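Local coordinates for protein Dye type peroxidase A (Streptomyces lividans 1326, PDB 6GZW) that is a haem-containing dye-decolourising peroxidase that probably uses hydrogen peroxide to oxidise dyes and other organic substrates, at residues Arg186-Ile199 and Arg290-Arg302. Residues are numbered along the deposited sequence; the frame is centred on the assembly and turned at random. Where two conformers were deposited one is given.
Sequences RNPKPGEADFDRRI and RPDQNGGAAMVRR. With HEM (protoporphyrin IX containing Fe), chain C.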
loop_
_atom_site.group_PDB
_atom_site.type_symbol
_atom_site.label_atom_id
_atom_site.label_comp_id
_atom_site.label_asym_id
_atom_site.label_seq_id
_atom_site.Cartn_x
_atom_site.Cartn_y
_atom_site.Cartn_z
ATOM N N ARG A 186 -22.605 6.150 9.084
ATOM C CA ARG A 186 -23.696 7.009 8.594
ATOM C C ARG A 186 -23.471 7.492 7.158
ATOM O O ARG A 186 -23.713 8.643 6.811
ATOM C CB ARG A 186 -23.951 8.150 9.573
ATOM C CG ARG A 186 -24.580 7.657 10.902
ATOM C CD ARG A 186 -26.055 8.056 11.071
ATOM N NE ARG A 186 -26.169 9.505 10.907
ATOM C CZ ARG A 186 -27.315 10.177 10.794
ATOM N NH1 ARG A 186 -28.471 9.538 10.858
ATOM N NH2 ARG A 186 -27.288 11.486 10.587
ATOM N N ASN A 187 -23.003 6.581 6.323
ATOM C CA ASN A 187 -22.784 6.892 4.928
ATOM C C ASN A 187 -24.093 6.620 4.220
ATOM O O ASN A 187 -24.609 5.499 4.333
ATOM C CB ASN A 187 -21.681 5.993 4.372
ATOM C CG ASN A 187 -21.247 6.380 2.977
ATOM O OD1 ASN A 187 -21.174 7.571 2.641
ATOM N ND2 ASN A 187 -20.909 5.373 2.168
ATOM N N PRO A 188 -24.621 7.621 3.476
ATOM C CA PRO A 188 -25.824 7.363 2.660
ATOM C C PRO A 188 -25.643 6.220 1.660
ATOM O O PRO A 188 -24.539 5.994 1.155
ATOM C CB PRO A 188 -26.094 8.704 1.977
ATOM C CG PRO A 188 -25.433 9.729 2.844
ATOM C CD PRO A 188 -24.211 9.036 3.393
ATOM N N LYS A 189 -26.729 5.485 1.413
ATOM C CA LYS A 189 -26.702 4.251 0.619
ATOM C C LYS A 189 -27.857 4.271 -0.390
ATOM O O LYS A 189 -28.874 4.916 -0.129
ATOM C CB LYS A 189 -26.813 3.025 1.542
ATOM C CG LYS A 189 -25.512 2.655 2.255
ATOM C CD LYS A 189 -25.728 1.681 3.411
ATOM C CE LYS A 189 -26.330 2.338 4.648
ATOM N NZ LYS A 189 -26.016 1.567 5.887
ATOM N N PRO A 190 -27.691 3.592 -1.549
ATOM C CA PRO A 190 -28.836 3.398 -2.436
ATOM C C PRO A 190 -29.942 2.657 -1.690
ATOM O O PRO A 190 -29.666 1.744 -0.900
ATOM C CB PRO A 190 -28.265 2.544 -3.572
ATOM C CG PRO A 190 -26.813 2.867 -3.577
ATOM C CD PRO A 190 -26.455 3.048 -2.137
ATOM N N GLY A 191 -31.177 3.065 -1.913
ATOM C CA GLY A 191 -32.289 2.530 -1.144
ATOM C C GLY A 191 -32.863 3.468 -0.094
ATOM O O GLY A 191 -33.946 3.197 0.395
ATOM N N GLU A 192 -32.155 4.549 0.240
ATOM C CA GLU A 192 -32.661 5.580 1.149
ATOM C C GLU A 192 -33.292 6.681 0.293
ATOM O O GLU A 192 -32.783 7.002 -0.774
ATOM C CB GLU A 192 -31.513 6.074 2.053
ATOM C CG GLU A 192 -30.813 4.917 2.776
ATOM C CD GLU A 192 -29.518 5.305 3.500
ATOM O OE1 GLU A 192 -29.117 6.496 3.455
ATOM O OE2 GLU A 192 -28.882 4.402 4.098
ATOM N N ALA A 193 -34.419 7.242 0.755
ATOM C CA ALA A 193 -35.335 8.056 -0.114
ATOM C C ALA A 193 -34.745 9.308 -0.781
ATOM O O ALA A 193 -35.138 9.695 -1.907
ATOM C CB ALA A 193 -36.605 8.431 0.639
ATOM N N ASP A 194 -33.783 9.916 -0.092
ATOM C CA ASP A 194 -33.177 11.159 -0.548
ATOM C C ASP A 194 -31.796 10.879 -1.172
ATOM O O ASP A 194 -31.088 11.819 -1.517
ATOM C CB ASP A 194 -33.076 12.166 0.613
ATOM C CG ASP A 194 -32.579 11.543 1.904
ATOM O OD1 ASP A 194 -32.181 10.329 1.930
ATOM O OD2 ASP A 194 -32.618 12.263 2.930
ATOM N N PHE A 195 -31.452 9.603 -1.358
ATOM C CA PHE A 195 -30.102 9.256 -1.838
ATOM C C PHE A 195 -29.756 9.859 -3.201
ATOM O O PHE A 195 -28.794 10.598 -3.324
ATOM C CB PHE A 195 -29.880 7.753 -1.891
ATOM C CG PHE A 195 -28.487 7.386 -2.286
ATOM C CD1 PHE A 195 -27.464 7.446 -1.357
ATOM C CD2 PHE A 195 -28.189 7.052 -3.588
ATOM C CE1 PHE A 195 -26.170 7.118 -1.699
ATOM C CE2 PHE A 195 -26.882 6.732 -3.936
ATOM C CZ PHE A 195 -25.875 6.770 -2.994
ATOM N N ASP A 196 -30.543 9.549 -4.228
ATOM C CA ASP A 196 -30.283 10.085 -5.569
ATOM C C ASP A 196 -30.225 11.603 -5.592
ATOM O O ASP A 196 -29.317 12.197 -6.185
ATOM C CB ASP A 196 -31.357 9.628 -6.567
ATOM C CG ASP A 196 -31.183 8.192 -7.024
ATOM O OD1 ASP A 196 -30.594 7.347 -6.302
ATOM O OD2 ASP A 196 -31.650 7.907 -8.143
ATOM N N ARG A 197 -31.190 12.255 -4.944
ATOM C CA ARG A 197 -31.161 13.701 -4.862
ATOM C C ARG A 197 -29.863 14.221 -4.216
ATOM O O ARG A 197 -29.316 15.245 -4.659
ATOM C CB ARG A 197 -32.391 14.284 -4.114
ATOM C CG ARG A 197 -32.356 15.813 -4.042
ATOM C CD ARG A 197 -33.632 16.488 -3.560
ATOM N NE ARG A 197 -34.012 16.110 -2.198
ATOM C CZ ARG A 197 -34.871 15.142 -1.862
ATOM N NH1 ARG A 197 -35.471 14.371 -2.771
ATOM N NH2 ARG A 197 -35.130 14.929 -0.580
ATOM N N ARG A 198 -29.390 13.539 -3.173
ATOM C CA ARG A 198 -28.221 14.035 -2.425
ATOM C C ARG A 198 -26.917 13.916 -3.220
ATOM O O ARG A 198 -26.061 14.790 -3.130
ATOM C CB ARG A 198 -28.072 13.295 -1.110
ATOM C CG ARG A 198 -29.041 13.725 -0.029
ATOM C CD ARG A 198 -29.102 12.704 1.076
ATOM N NE ARG A 198 -29.540 13.324 2.327
ATOM C CZ ARG A 198 -29.447 12.756 3.523
ATOM N NH1 ARG A 198 -28.994 11.528 3.680
ATOM N NH2 ARG A 198 -29.816 13.442 4.589
ATOM N N ILE A 199 -26.811 12.851 -4.003
ATOM C CA ILE A 199 -25.537 12.389 -4.525
ATOM C C ILE A 199 -25.374 12.604 -6.038
ATOM O O ILE A 199 -24.262 12.861 -6.473
ATOM C CB ILE A 199 -25.350 10.909 -4.141
ATOM C CG1 ILE A 199 -25.485 10.704 -2.611
ATOM C CG2 ILE A 199 -24.002 10.355 -4.626
ATOM C CD1 ILE A 199 -24.681 11.672 -1.778
ATOM N N ARG A 290 -23.730 16.115 10.832
ATOM C CA ARG A 290 -24.984 15.493 10.395
ATOM C C ARG A 290 -25.765 16.387 9.415
ATOM O O ARG A 290 -25.782 17.636 9.562
ATOM C CB ARG A 290 -25.882 15.168 11.583
ATOM C CG ARG A 290 -25.363 14.134 12.590
ATOM C CD ARG A 290 -26.123 14.211 13.914
ATOM N NE ARG A 290 -27.522 13.871 13.709
ATOM C CZ ARG A 290 -28.065 12.662 13.872
ATOM N NH1 ARG A 290 -27.337 11.603 14.232
ATOM N NH2 ARG A 290 -29.375 12.491 13.624
ATOM N N PRO A 291 -26.422 15.768 8.417
ATOM C CA PRO A 291 -27.287 16.580 7.557
ATOM C C PRO A 291 -28.330 17.392 8.344
ATOM O O PRO A 291 -28.551 18.549 8.010
ATOM C CB PRO A 291 -27.918 15.551 6.593
ATOM C CG PRO A 291 -26.903 14.423 6.527
ATOM C CD PRO A 291 -26.288 14.382 7.908
ATOM N N ASP A 292 -28.894 16.818 9.414
ATOM C CA ASP A 292 -29.882 17.570 10.223
ATOM C C ASP A 292 -29.323 18.756 11.072
ATOM O O ASP A 292 -30.110 19.522 11.652
ATOM C CB ASP A 292 -30.784 16.630 11.021
ATOM C CG ASP A 292 -30.071 15.885 12.122
ATOM O OD1 ASP A 292 -28.935 16.229 12.534
ATOM O OD2 ASP A 292 -30.704 14.929 12.582
ATOM N N GLN A 293 -27.999 18.913 11.132
ATOM C CA GLN A 293 -27.322 20.081 11.709
ATOM C C GLN A 293 -26.804 21.077 10.683
ATOM O O GLN A 293 -26.167 22.058 11.049
ATOM C CB GLN A 293 -26.146 19.596 12.587
ATOM C CG GLN A 293 -26.548 18.550 13.597
ATOM C CD GLN A 293 -27.593 19.071 14.558
ATOM O OE1 GLN A 293 -27.331 20.037 15.273
ATOM N NE2 GLN A 293 -28.763 18.450 14.568
ATOM N N ASN A 294 -27.031 20.805 9.391
ATOM C CA ASN A 294 -26.486 21.619 8.302
ATOM C C ASN A 294 -27.519 21.838 7.201
ATOM O O ASN A 294 -27.190 21.854 6.000
ATOM C CB ASN A 294 -25.260 20.889 7.731
ATOM C CG ASN A 294 -24.111 20.838 8.704
ATOM O OD1 ASN A 294 -23.432 21.843 8.936
ATOM N ND2 ASN A 294 -23.887 19.654 9.290
ATOM N N GLY A 295 -28.780 22.009 7.612
ATOM C CA GLY A 295 -29.859 22.294 6.680
ATOM C C GLY A 295 -29.975 21.291 5.547
ATOM O O GLY A 295 -30.328 21.657 4.439
ATOM N N GLY A 296 -29.679 20.017 5.821
ATOM C CA GLY A 296 -29.846 18.958 4.847
ATOM C C GLY A 296 -28.589 18.662 4.012
ATOM O O GLY A 296 -28.618 17.741 3.212
ATOM N N ALA A 297 -27.506 19.420 4.200
ATOM C CA ALA A 297 -26.237 19.137 3.495
ATOM C C ALA A 297 -25.739 17.711 3.784
ATOM O O ALA A 297 -25.774 17.252 4.938
ATOM C CB ALA A 297 -25.198 20.155 3.871
ATOM N N ALA A 298 -25.335 17.002 2.729
ATOM C CA ALA A 298 -25.042 15.582 2.835
ATOM C C ALA A 298 -24.076 15.189 1.751
ATOM O O ALA A 298 -23.926 15.891 0.754
ATOM C CB ALA A 298 -26.317 14.751 2.709
ATOM N N MET A 299 -23.398 14.072 1.990
ATOM C CA MET A 299 -22.422 13.562 1.031
ATOM C C MET A 299 -22.222 12.080 1.278
ATOM O O MET A 299 -22.394 11.612 2.382
ATOM C CB MET A 299 -21.094 14.322 1.184
ATOM C CG MET A 299 -20.343 14.028 2.488
ATOM S SD MET A 299 -19.286 15.366 3.037
ATOM C CE MET A 299 -20.587 16.435 3.633
ATOM N N VAL A 300 -21.817 11.354 0.235
ATOM C CA VAL A 300 -21.264 10.003 0.387
ATOM C C VAL A 300 -19.769 10.159 0.638
ATOM O O VAL A 300 -19.115 11.011 0.040
ATOM C CB VAL A 300 -21.570 9.115 -0.830
ATOM C CG1 VAL A 300 -20.598 7.941 -0.965
ATOM C CG2 VAL A 300 -23.005 8.590 -0.740
ATOM N N ARG A 301 -19.282 9.409 1.613
ATOM C CA ARG A 301 -17.856 9.363 1.957
ATOM C C ARG A 301 -17.320 7.988 1.574
ATOM O O ARG A 301 -17.913 6.977 1.906
ATOM C CB ARG A 301 -17.677 9.615 3.455
ATOM C CG ARG A 301 -18.013 11.049 3.845
ATOM C CD ARG A 301 -18.010 11.266 5.346
ATOM N NE ARG A 301 -19.073 10.460 5.943
ATOM C CZ ARG A 301 -18.943 9.556 6.911
ATOM N NH1 ARG A 301 -17.768 9.264 7.485
ATOM N NH2 ARG A 301 -20.040 8.933 7.337
ATOM N N ARG A 302 -16.196 7.957 0.861
ATOM C CA ARG A 302 -15.663 6.708 0.352
ATOM C C ARG A 302 -14.137 6.870 0.239
ATOM O O ARG A 302 -13.591 7.026 -0.854
ATOM C CB ARG A 302 -16.309 6.370 -1.000
ATOM C CG ARG A 302 -16.032 5.002 -1.544
ATOM C CD ARG A 302 -16.674 4.746 -2.904
ATOM N NE ARG A 302 -16.238 3.453 -3.383
ATOM C CZ ARG A 302 -15.087 3.214 -3.997
ATOM N NH1 ARG A 302 -14.215 4.192 -4.251
ATOM N NH2 ARG A 302 -14.811 1.970 -4.363
HETATM C CHA HEM C . -18.729 10.988 10.378
HETATM C CHB HEM C . -13.969 10.718 11.216
HETATM C CHC HEM C . -13.281 14.381 8.100
HETATM C CHD HEM C . -18.014 14.631 7.277
HETATM C C1A HEM C . -17.511 10.601 10.874
HETATM C C2A HEM C . -17.326 9.597 11.870
HETATM C C3A HEM C . -15.990 9.535 12.097
HETATM C C4A HEM C . -15.349 10.500 11.252
HETATM C CMA HEM C . -15.254 8.611 13.037
HETATM C CAA HEM C . -18.401 8.768 12.560
HETATM C CBA HEM C . -18.783 7.448 11.908
HETATM C CGA HEM C . -19.496 7.659 10.615
HETATM O O1A HEM C . -20.731 7.902 10.554
HETATM O O2A HEM C . -18.842 7.620 9.533
HETATM C C1B HEM C . -13.360 11.694 10.406
HETATM C C2B HEM C . -11.951 11.890 10.310
HETATM C C3B HEM C . -11.720 12.915 9.449
HETATM C C4B HEM C . -13.073 13.352 8.987
HETATM C CMB HEM C . -10.912 11.127 11.074
HETATM C CAB HEM C . -10.443 13.456 8.937
HETATM C CBB HEM C . -9.319 12.764 8.862
HETATM C C1C HEM C . -14.503 14.811 7.634
HETATM C C2C HEM C . -14.686 15.879 6.717
HETATM C C3C HEM C . -16.050 15.962 6.495
HETATM C C4C HEM C . -16.673 14.910 7.258
HETATM C CMC HEM C . -13.640 16.775 6.128
HETATM C CAC HEM C . -16.825 16.929 5.682
HETATM C CBC HEM C . -16.459 18.166 5.312
HETATM C C1D HEM C . -18.543 13.583 8.042
HETATM C C2D HEM C . -19.985 13.284 7.972
HETATM C C3D HEM C . -20.198 12.272 8.835
HETATM C C4D HEM C . -18.860 11.968 9.421
HETATM C CMD HEM C . -21.024 13.953 7.077
HETATM C CAD HEM C . -21.539 11.615 9.120
HETATM C CBD HEM C . -22.356 12.390 10.159
HETATM C CGD HEM C . -23.694 11.750 10.358
HETATM O O1D HEM C . -23.875 10.919 11.292
HETATM O O2D HEM C . -24.620 12.033 9.570
HETATM N NA HEM C . -16.306 11.218 10.572
HETATM N NB HEM C . -13.971 12.596 9.629
HETATM N NC HEM C . -15.695 14.280 7.996
HETATM N ND HEM C . -17.922 12.846 8.979
HETATM FE FE HEM C . -16.020 12.742 9.319
HETATM O O HOH W 1 -29.346 13.705 9.697
HETATM O O HOH W 2 -25.983 16.399 -0.870
HETATM O O HOH W 3 -30.482 16.057 2.905
HETATM O O HOH W 4 -15.775 11.497 7.796
#
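Arg186 and Arg290 meet at the propionate end of the haem pocket in this Dyp-type peroxidase. Their guanidinium groups stack flat, centres 4.0 Å apart and planes at 11°. Both like charges have acidic partners. Arg186 NE bonds haem O1D at 2.7 Å, nearly straight at 164°, and its NH2 bonds O2D of the same propionate. Bends at chi2 and chi3 curl the Arg186 chain around this carboxylate. Arg290 grips Asp292 side-on, NE to OD1 and NH2 to OD2. An alanine in place of Arg290 would probably uncover one face of the Arg186 guanidinium and leave Asp292 without its salt-bridge mate.

Arg301, on strand 300-310, serves the other propionate. Its guanidinium lies with one face over haem C4D, and NH1 and NH2 both bond haem O2A, each at 2.8 Å. NH1 also donates to the water on the haem iron and pairs with Asp183. The backbone N of Arg301 gives a 2.8 Å hydrogen bond to Asn187 OD1, tying the loop to the strand.

Behind the haem site Val300 forms an apolar cluster. Its CG2 fits among Pro188 CB, Phe195 CE1 (3.6 Å) and Ile199 CD1. Nearby, the charged Arg198 lays one guanidinium face on Ala298 CB, while Asp194 OD2 sits over the opposite face. A water links Arg186 NH2 to Asp292 N.

The side chains of Arg186 and Arg301, one from each segment, thus hold different propionates, and Arg186 N also reaches haem O1A. The bound water is polarised, probably, by Arg301, consistent with a distal arginine in peroxide chemistry.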